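Local coordinates for protein YiiM (Escherichia coli, PDB 1O65) that probably acts as a molybdenum-binding MOSC-domain oxidoreductase acting on nitrogenous compounds, at residues D18-G22 with K37-D41; E43-E48 with V160-V166. All blocks are in the same frame, centred on the assembly; numbering follows the deposited sequence.

Contact 1: D18-G22 with K37-D41; sequences DVYTG and KIQVD
Thr21 and Ile38 face each other as an antiparallel hydrogen-bonded pair, and most of the backbone bonding gathers there. Thr21 N gives to Ile38 O at 3.1 Å, Ile38 N returns a bond to Thr21 O at 2.7 Å, and, two residues away on each strand, Val40 N reaches Val19 O, nearly straight at 171°. Beside that bond a water links Val19 N to Val40 O: it accepts from Val19 N and from Gln39 NE2 and donates to Val40 O, 2.7 Å away.

Among the side chains, Tyr20 and Gln39 form the non-hydrogen-bonded pair. The chain of Gln39 leaves CB with CG anti to the backbone N (chi1 -169°) and runs out extended, which carries CG over one face of the Tyr20 ring, while Gln39 CB lies 3.7 Å from Tyr20 CE2. The amide is turned just 19° from the ring plane. At the other end of Tyr20, its CB packs on Lys37 CB at 3.8 Å. On the opposite face of the sheet, Val40 CG2 rests against Thr21 OG1 at 3.6 Å.

Charged ends find partners beyond the pair: Asp18 with Arg74, Lys37 with Asp54. Strand 18-21 is bonded along its other edge to Asn99 and Ser101 of strand 100-102 and the loop before it, and Leu51 of strand 50-51 covers Val19 and Thr21.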
ATOM      1  N   ASP A  18       9.684   0.743 -10.897  1.00 29.55           N
ATOM      2  CA  ASP A  18       9.017   1.426 -12.006  1.00 29.39           C
ATOM      3  C   ASP A  18       8.017   2.411 -11.382  1.00 29.47           C
ATOM      4  O   ASP A  18       7.337   2.042 -10.415  1.00 27.64           O
ATOM      5  CB  ASP A  18       8.280   0.404 -12.881  1.00 29.84           C
ATOM      6  CG  ASP A  18       9.254  -0.451 -13.672  1.00 28.90           C
ATOM      7  OD1 ASP A  18      10.353   0.064 -14.003  1.00 30.50           O
ATOM      8  OD2 ASP A  18       8.939  -1.605 -13.977  1.00 27.40           O
ATOM      9  N   VAL A  19       7.954   3.610 -11.914  1.00 29.09           N
ATOM     10  CA  VAL A  19       7.169   4.723 -11.433  1.00 28.88           C
ATOM     11  C   VAL A  19       6.046   5.100 -12.379  1.00 29.75           C
ATOM     12  O   VAL A  19       6.247   5.169 -13.597  1.00 29.53           O
ATOM     13  CB  VAL A  19       8.077   5.984 -11.304  1.00 29.58           C
ATOM     14  CG1 VAL A  19       7.321   7.123 -10.624  1.00 28.11           C
ATOM     15  CG2 VAL A  19       9.375   5.668 -10.610  1.00 27.10           C
ATOM     16  N   TYR A  20       4.836   5.279 -11.866  1.00 30.61           N
ATOM     17  CA  TYR A  20       3.677   5.629 -12.665  1.00 32.31           C
ATOM     18  C   TYR A  20       2.909   6.788 -12.038  1.00 34.18           C
ATOM     19  O   TYR A  20       2.833   6.901 -10.814  1.00 34.32           O
ATOM     20  CB  TYR A  20       2.680   4.488 -12.866  1.00 31.76           C
ATOM     21  CG  TYR A  20       3.259   3.249 -13.518  1.00 32.58           C
ATOM     22  CD1 TYR A  20       3.987   2.349 -12.755  1.00 31.09           C
ATOM     23  CD2 TYR A  20       3.111   2.997 -14.880  1.00 32.30           C
ATOM     24  CE1 TYR A  20       4.553   1.226 -13.323  1.00 33.67           C
ATOM     25  CE2 TYR A  20       3.662   1.866 -15.456  1.00 31.73           C
ATOM     26  CZ  TYR A  20       4.373   0.983 -14.679  1.00 32.38           C
ATOM     27  OH  TYR A  20       4.928  -0.155 -15.205  1.00 32.47           O
ATOM     28  N   THR A  21       2.451   7.726 -12.858  1.00 35.53           N
ATOM     29  CA  THR A  21       1.655   8.834 -12.379  1.00 37.91           C
ATOM     30  C   THR A  21       0.567   9.140 -13.426  1.00 40.49           C
ATOM     31  O   THR A  21       0.679   8.723 -14.571  1.00 39.55           O
ATOM     32  CB  THR A  21       2.414  10.138 -12.122  1.00 35.82           C
ATOM     33  OG1 THR A  21       2.882  10.641 -13.378  1.00 31.92           O
ATOM     34  CG2 THR A  21       3.564   9.991 -11.149  1.00 32.95           C
ATOM     35  N   GLY A  22      -0.453   9.837 -12.975  1.00 43.08           N
ATOM     36  CA  GLY A  22      -1.564  10.257 -13.801  1.00 46.70           C
ATOM     37  C   GLY A  22      -2.558  11.077 -12.983  1.00 48.82           C
ATOM     38  O   GLY A  22      -2.348  11.314 -11.800  1.00 48.56           O
ATOM     39  N   LYS A  37      -2.593   5.256 -15.196  1.00 47.10           N
ATOM     40  CA  LYS A  37      -1.419   6.075 -14.969  1.00 44.41           C
ATOM     41  C   LYS A  37      -0.342   5.747 -16.008  1.00 43.05           C
ATOM     42  O   LYS A  37      -0.208   4.611 -16.443  1.00 41.65           O
ATOM     43  CB  LYS A  37      -0.832   5.796 -13.582  1.00 43.55           C
ATOM     44  CG  LYS A  37      -1.769   6.120 -12.440  1.00 43.00           C
ATOM     45  CD  LYS A  37      -1.334   5.414 -11.166  1.00 43.46           C
ATOM     46  CE  LYS A  37      -0.994   6.432 -10.090  1.00 43.50           C
ATOM     47  NZ  LYS A  37      -2.137   7.381  -9.894  1.00 42.73           N
ATOM     48  N   ILE A  38       0.484   6.722 -16.328  1.00 42.37           N
ATOM     49  CA  ILE A  38       1.528   6.524 -17.331  1.00 42.79           C
ATOM     50  C   ILE A  38       2.922   6.443 -16.726  1.00 40.84           C
ATOM     51  O   ILE A  38       3.280   7.204 -15.833  1.00 38.02           O
ATOM     52  CB  ILE A  38       1.458   7.663 -18.374  1.00 45.93           C
ATOM     53  CG1 ILE A  38       0.146   7.566 -19.164  1.00 49.28           C
ATOM     54  CG2 ILE A  38       2.634   7.586 -19.327  1.00 46.77           C
ATOM     55  CD1 ILE A  38      -0.992   8.376 -18.582  1.00 52.84           C
ATOM     56  N   GLN A  39       3.736   5.507 -17.226  1.00 40.64           N
ATOM     57  CA  GLN A  39       5.101   5.344 -16.757  1.00 40.90           C
ATOM     58  C   GLN A  39       5.962   6.592 -16.953  1.00 41.15           C
ATOM     59  O   GLN A  39       5.916   7.280 -17.969  1.00 40.02           O
ATOM     60  CB  GLN A  39       5.782   4.138 -17.428  1.00 38.34           C
ATOM     61  CG  GLN A  39       7.096   3.764 -16.795  1.00 38.23           C
ATOM     62  CD  GLN A  39       7.630   2.385 -17.036  1.00 40.87           C
ATOM     63  OE1 GLN A  39       7.352   1.689 -18.011  1.00 42.15           O
ATOM     64  NE2 GLN A  39       8.470   1.900 -16.111  1.00 41.43           N
ATOM     65  N   VAL A  40       6.699   6.936 -15.917  1.00 42.46           N
ATOM     66  CA  VAL A  40       7.607   8.089 -15.882  1.00 43.82           C
ATOM     67  C   VAL A  40       9.024   7.547 -16.039  1.00 44.66           C
ATOM     68  O   VAL A  40       9.408   6.619 -15.322  1.00 44.17           O
ATOM     69  CB  VAL A  40       7.431   8.847 -14.560  1.00 43.57           C
ATOM     70  CG1 VAL A  40       8.485   9.906 -14.319  1.00 42.64           C
ATOM     71  CG2 VAL A  40       6.035   9.473 -14.534  1.00 44.42           C
ATOM     72  N   ASP A  41       9.809   8.110 -16.952  1.00 45.63           N
ATOM     73  CA  ASP A  41      11.138   7.558 -17.202  1.00 46.73           C
ATOM     74  C   ASP A  41      12.269   8.357 -16.602  1.00 46.38           C
ATOM     75  O   ASP A  41      13.338   7.782 -16.357  1.00 46.76           O
ATOM     76  CB  ASP A  41      11.368   7.435 -18.725  1.00 50.54           C
ATOM     77  CG  ASP A  41      10.437   6.371 -19.286  1.00 55.10           C
ATOM     78  OD1 ASP A  41      10.373   5.294 -18.643  1.00 56.08           O
ATOM     79  OD2 ASP A  41       9.767   6.616 -20.311  1.00 58.17           O
TER
HETATM   80  O   HOH W   1       9.359   3.998 -14.561  1.00 24.47           O

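Contact 2: E43-E48 with V160-V166; sequences ELMLTE and VIAPGKV
Leu46 reaches Val160 and Val166 from strand 43-47, and its side chain can be followed outward. CB sits 3.5 Å from Gly164 O and 3.9 Å from Val166 CG1. With CG set anti to the backbone N (chi1 164°), the chain heads for Val160, whose CG2 lies 3.8 Å from CG. At the tip, CD1 meets that same methyl at 3.5 Å, the two side chains approaching tip to tip, while CD2 lies between Val160 CG2 and Val166 CG1. Cutting Leu46 back to an alanine would probably strip Val160 CG2 of its leucine partner, leave Val166 CG1 with the CB contact alone, and open a gap beside Trp118 and Ile123, which also touch this leucine.

The backbones hold the strands in antiparallel register. Leu44 and Val166 exchange two bonds, as do Leu46 and Gly164; of these, Gly164 N to Leu46 O is the more bent, 144° at the hydrogen. Over the face that carries Met45, the thioether bends at chi2 (58°) and lays CE against the backbone of Gly164, 3.5 Å from Gly164 N. Beyond the strand, a water bridges Glu48 O and Val160 N.

Chemically the two faces differ. Leu44, Leu46 and Val166 make an apolar side closed by Leu51, whereas the other carries Lys165, whose NZ makes a long salt bridge to Glu43 OE2 at 3.8 Å. Cohesion is therefore likely to come mainly from backbone bonds and aliphatic contact, with charge adding little.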
ATOM      1  N   GLU A  43      13.550  11.786 -13.883  1.00 46.18           N
ATOM      2  CA  GLU A  43      13.429  12.144 -12.479  1.00 45.05           C
ATOM      3  C   GLU A  43      12.313  13.178 -12.313  1.00 43.34           C
ATOM      4  O   GLU A  43      11.909  13.814 -13.282  1.00 43.62           O
ATOM      5  CB  GLU A  43      14.713  12.626 -11.863  1.00 45.87           C
ATOM      6  CG  GLU A  43      15.272  13.901 -12.430  1.00 50.93           C
ATOM      7  CD  GLU A  43      16.681  14.171 -11.918  1.00 52.89           C
ATOM      8  OE1 GLU A  43      17.448  13.205 -11.739  1.00 52.61           O
ATOM      9  OE2 GLU A  43      16.990  15.352 -11.696  1.00 55.96           O
ATOM     10  N   LEU A  44      11.751  13.166 -11.122  1.00 40.40           N
ATOM     11  CA  LEU A  44      10.684  14.043 -10.706  1.00 38.02           C
ATOM     12  C   LEU A  44      10.721  14.243  -9.183  1.00 36.88           C
ATOM     13  O   LEU A  44      11.257  13.473  -8.389  1.00 36.73           O
ATOM     14  CB  LEU A  44       9.308  13.604 -11.166  1.00 34.32           C
ATOM     15  CG  LEU A  44       8.693  12.318 -10.648  1.00 32.05           C
ATOM     16  CD1 LEU A  44       7.413  11.982 -11.400  1.00 26.94           C
ATOM     17  CD2 LEU A  44       9.657  11.132 -10.719  1.00 30.80           C
ATOM     18  N   MET A  45      10.141  15.354  -8.777  1.00 35.60           N
ATOM     19  CA  MET A  45      10.054  15.793  -7.413  1.00 34.45           C
ATOM     20  C   MET A  45       8.970  15.046  -6.642  1.00 34.98           C
ATOM     21  O   MET A  45       7.841  14.848  -7.117  1.00 33.49           O
ATOM     22  CB  MET A  45       9.773  17.304  -7.426  1.00 34.55           C
ATOM     23  CG  MET A  45       9.850  17.952  -6.062  1.00 38.67           C
ATOM     24  SD  MET A  45      11.452  17.747  -5.237  1.00 39.53           S
ATOM     25  CE  MET A  45      10.897  17.999  -3.542  1.00 39.31           C
ATOM     26  N   LEU A  46       9.367  14.467  -5.506  1.00 33.58           N
ATOM     27  CA  LEU A  46       8.375  13.799  -4.654  1.00 33.57           C
ATOM     28  C   LEU A  46       8.070  14.767  -3.501  1.00 34.78           C
ATOM     29  O   LEU A  46       8.978  15.082  -2.716  1.00 34.16           O
ATOM     30  CB  LEU A  46       8.848  12.448  -4.142  1.00 27.33           C
ATOM     31  CG  LEU A  46       8.080  11.837  -2.971  1.00 30.27           C
ATOM     32  CD1 LEU A  46       6.581  11.711  -3.233  1.00 22.11           C
ATOM     33  CD2 LEU A  46       8.637  10.472  -2.580  1.00 28.89           C
ATOM     34  N   THR A  47       6.846  15.277  -3.464  1.00 35.25           N
ATOM     35  CA  THR A  47       6.470  16.224  -2.408  1.00 36.71           C
ATOM     36  C   THR A  47       5.698  15.530  -1.306  1.00 35.13           C
ATOM     37  O   THR A  47       5.327  14.365  -1.440  1.00 36.38           O
ATOM     38  CB  THR A  47       5.658  17.414  -2.960  1.00 39.95           C
ATOM     39  OG1 THR A  47       5.547  18.402  -1.905  1.00 47.65           O
ATOM     40  CG2 THR A  47       4.260  17.042  -3.376  1.00 38.91           C
ATOM     41  N   GLU A  48       5.349  16.222  -0.240  1.00 35.13           N
ATOM     42  CA  GLU A  48       4.591  15.680   0.870  1.00 35.11           C
ATOM     43  C   GLU A  48       3.377  14.862   0.442  1.00 34.02           C
ATOM     44  O   GLU A  48       3.090  13.810   0.982  1.00 33.73           O
ATOM     45  CB  GLU A  48       4.050  16.843   1.732  1.00 39.38           C
ATOM     46  CG  GLU A  48       3.099  16.370   2.830  1.00 44.63           C
ATOM     47  CD  GLU A  48       2.677  17.477   3.770  1.00 48.05           C
ATOM     48  OE1 GLU A  48       1.849  18.324   3.366  1.00 51.06           O
ATOM     49  OE2 GLU A  48       3.140  17.512   4.929  1.00 49.67           O
ATOM     50  N   VAL A 160       5.361  10.581   3.076  1.00 22.66           N
ATOM     51  CA  VAL A 160       6.661  11.092   2.629  1.00 20.67           C
ATOM     52  C   VAL A 160       7.353  11.728   3.817  1.00 21.58           C
ATOM     53  O   VAL A 160       6.898  12.733   4.335  1.00 21.56           O
ATOM     54  CB  VAL A 160       6.478  12.016   1.419  1.00 19.43           C
ATOM     55  CG1 VAL A 160       7.748  12.779   1.072  1.00 17.54           C
ATOM     56  CG2 VAL A 160       6.068  11.176   0.194  1.00 14.63           C
ATOM     57  N   ILE A 161       8.453  11.120   4.279  1.00 21.81           N
ATOM     58  CA  ILE A 161       9.206  11.633   5.404  1.00 21.88           C
ATOM     59  C   ILE A 161      10.078  12.807   4.969  1.00 22.68           C
ATOM     60  O   ILE A 161      10.142  13.800   5.678  1.00 23.39           O
ATOM     61  CB  ILE A 161      10.060  10.549   6.066  1.00 22.31           C
ATOM     62  CG1 ILE A 161       9.216   9.379   6.581  1.00 18.68           C
ATOM     63  CG2 ILE A 161      10.929  11.159   7.176  1.00 19.76           C
ATOM     64  CD1 ILE A 161       8.040   9.736   7.448  1.00 15.81           C
ATOM     65  N   ALA A 162      10.787  12.702   3.866  1.00 23.16           N
ATOM     66  CA  ALA A 162      11.598  13.813   3.369  1.00 24.93           C
ATOM     67  C   ALA A 162      11.387  13.923   1.849  1.00 25.89           C
ATOM     68  O   ALA A 162      11.707  12.983   1.106  1.00 25.59           O
ATOM     69  CB  ALA A 162      13.080  13.674   3.631  1.00 23.10           C
ATOM     70  N   PRO A 163      10.822  15.059   1.453  1.00 25.21           N
ATOM     71  CA  PRO A 163      10.581  15.301   0.037  1.00 25.61           C
ATOM     72  C   PRO A 163      11.874  15.446  -0.726  1.00 25.20           C
ATOM     73  O   PRO A 163      12.927  15.773  -0.149  1.00 26.07           O
ATOM     74  CB  PRO A 163       9.704  16.539  -0.015  1.00 25.69           C
ATOM     75  CG  PRO A 163       9.253  16.823   1.357  1.00 25.89           C
ATOM     76  CD  PRO A 163       9.969  15.916   2.310  1.00 25.96           C
ATOM     77  N   GLY A 164      11.879  15.072  -2.001  1.00 26.25           N
ATOM     78  CA  GLY A 164      13.099  15.192  -2.793  1.00 28.41           C
ATOM     79  C   GLY A 164      12.969  14.614  -4.190  1.00 30.58           C
ATOM     80  O   GLY A 164      11.935  14.045  -4.555  1.00 32.00           O
ATOM     81  N   LYS A 165      13.995  14.817  -5.014  1.00 30.58           N
ATOM     82  CA  LYS A 165      14.016  14.278  -6.353  1.00 31.75           C
ATOM     83  C   LYS A 165      14.209  12.758  -6.238  1.00 32.01           C
ATOM     84  O   LYS A 165      14.966  12.283  -5.403  1.00 30.59           O
ATOM     85  CB  LYS A 165      15.136  14.840  -7.221  1.00 36.68           C
ATOM     86  CG  LYS A 165      14.775  15.986  -8.143  1.00 40.59           C
ATOM     87  CD  LYS A 165      15.982  16.342  -9.009  1.00 44.95           C
ATOM     88  CE  LYS A 165      15.807  17.645  -9.752  1.00 46.19           C
ATOM     89  NZ  LYS A 165      14.424  17.838 -10.264  1.00 47.94           N
ATOM     90  N   VAL A 166      13.439  12.046  -7.033  1.00 32.68           N
ATOM     91  CA  VAL A 166      13.448  10.592  -7.082  1.00 33.00           C
ATOM     92  C   VAL A 166      13.405  10.219  -8.568  1.00 35.38           C
ATOM     93  O   VAL A 166      13.256  11.140  -9.390  1.00 36.43           O
ATOM     94  CB  VAL A 166      12.180  10.009  -6.414  1.00 30.48           C
ATOM     95  CG1 VAL A 166      12.077  10.357  -4.933  1.00 22.77           C
ATOM     96  CG2 VAL A 166      10.933  10.512  -7.138  1.00 29.09           C
TER
HETATM   97  O   HOH W   2       3.465  12.463   3.085  1.00 19.03           O

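How the contacts relate
Contact 1 closes before contact 2 opens, and the chain passes almost directly from strand 38-40 into strand 43-47; the two centres lie 15 Å apart. Contact 1 belongs to the large mixed sheet, joining strand 14-21 to strand 38-40. The strand pairing of contact 2 lies in a three-stranded antiparallel sheet, 43-47 running between 50-51 and 164-167. Contact 1 closes a local excursion; contact 2 brings together residues more than a hundred apart. The sheets are joined by the short link from 38-40 to 43-47, by the corner at Ile161, where the chain leaves strand 156-160 of the large sheet, and by Leu51, which meets side chains of both contacts.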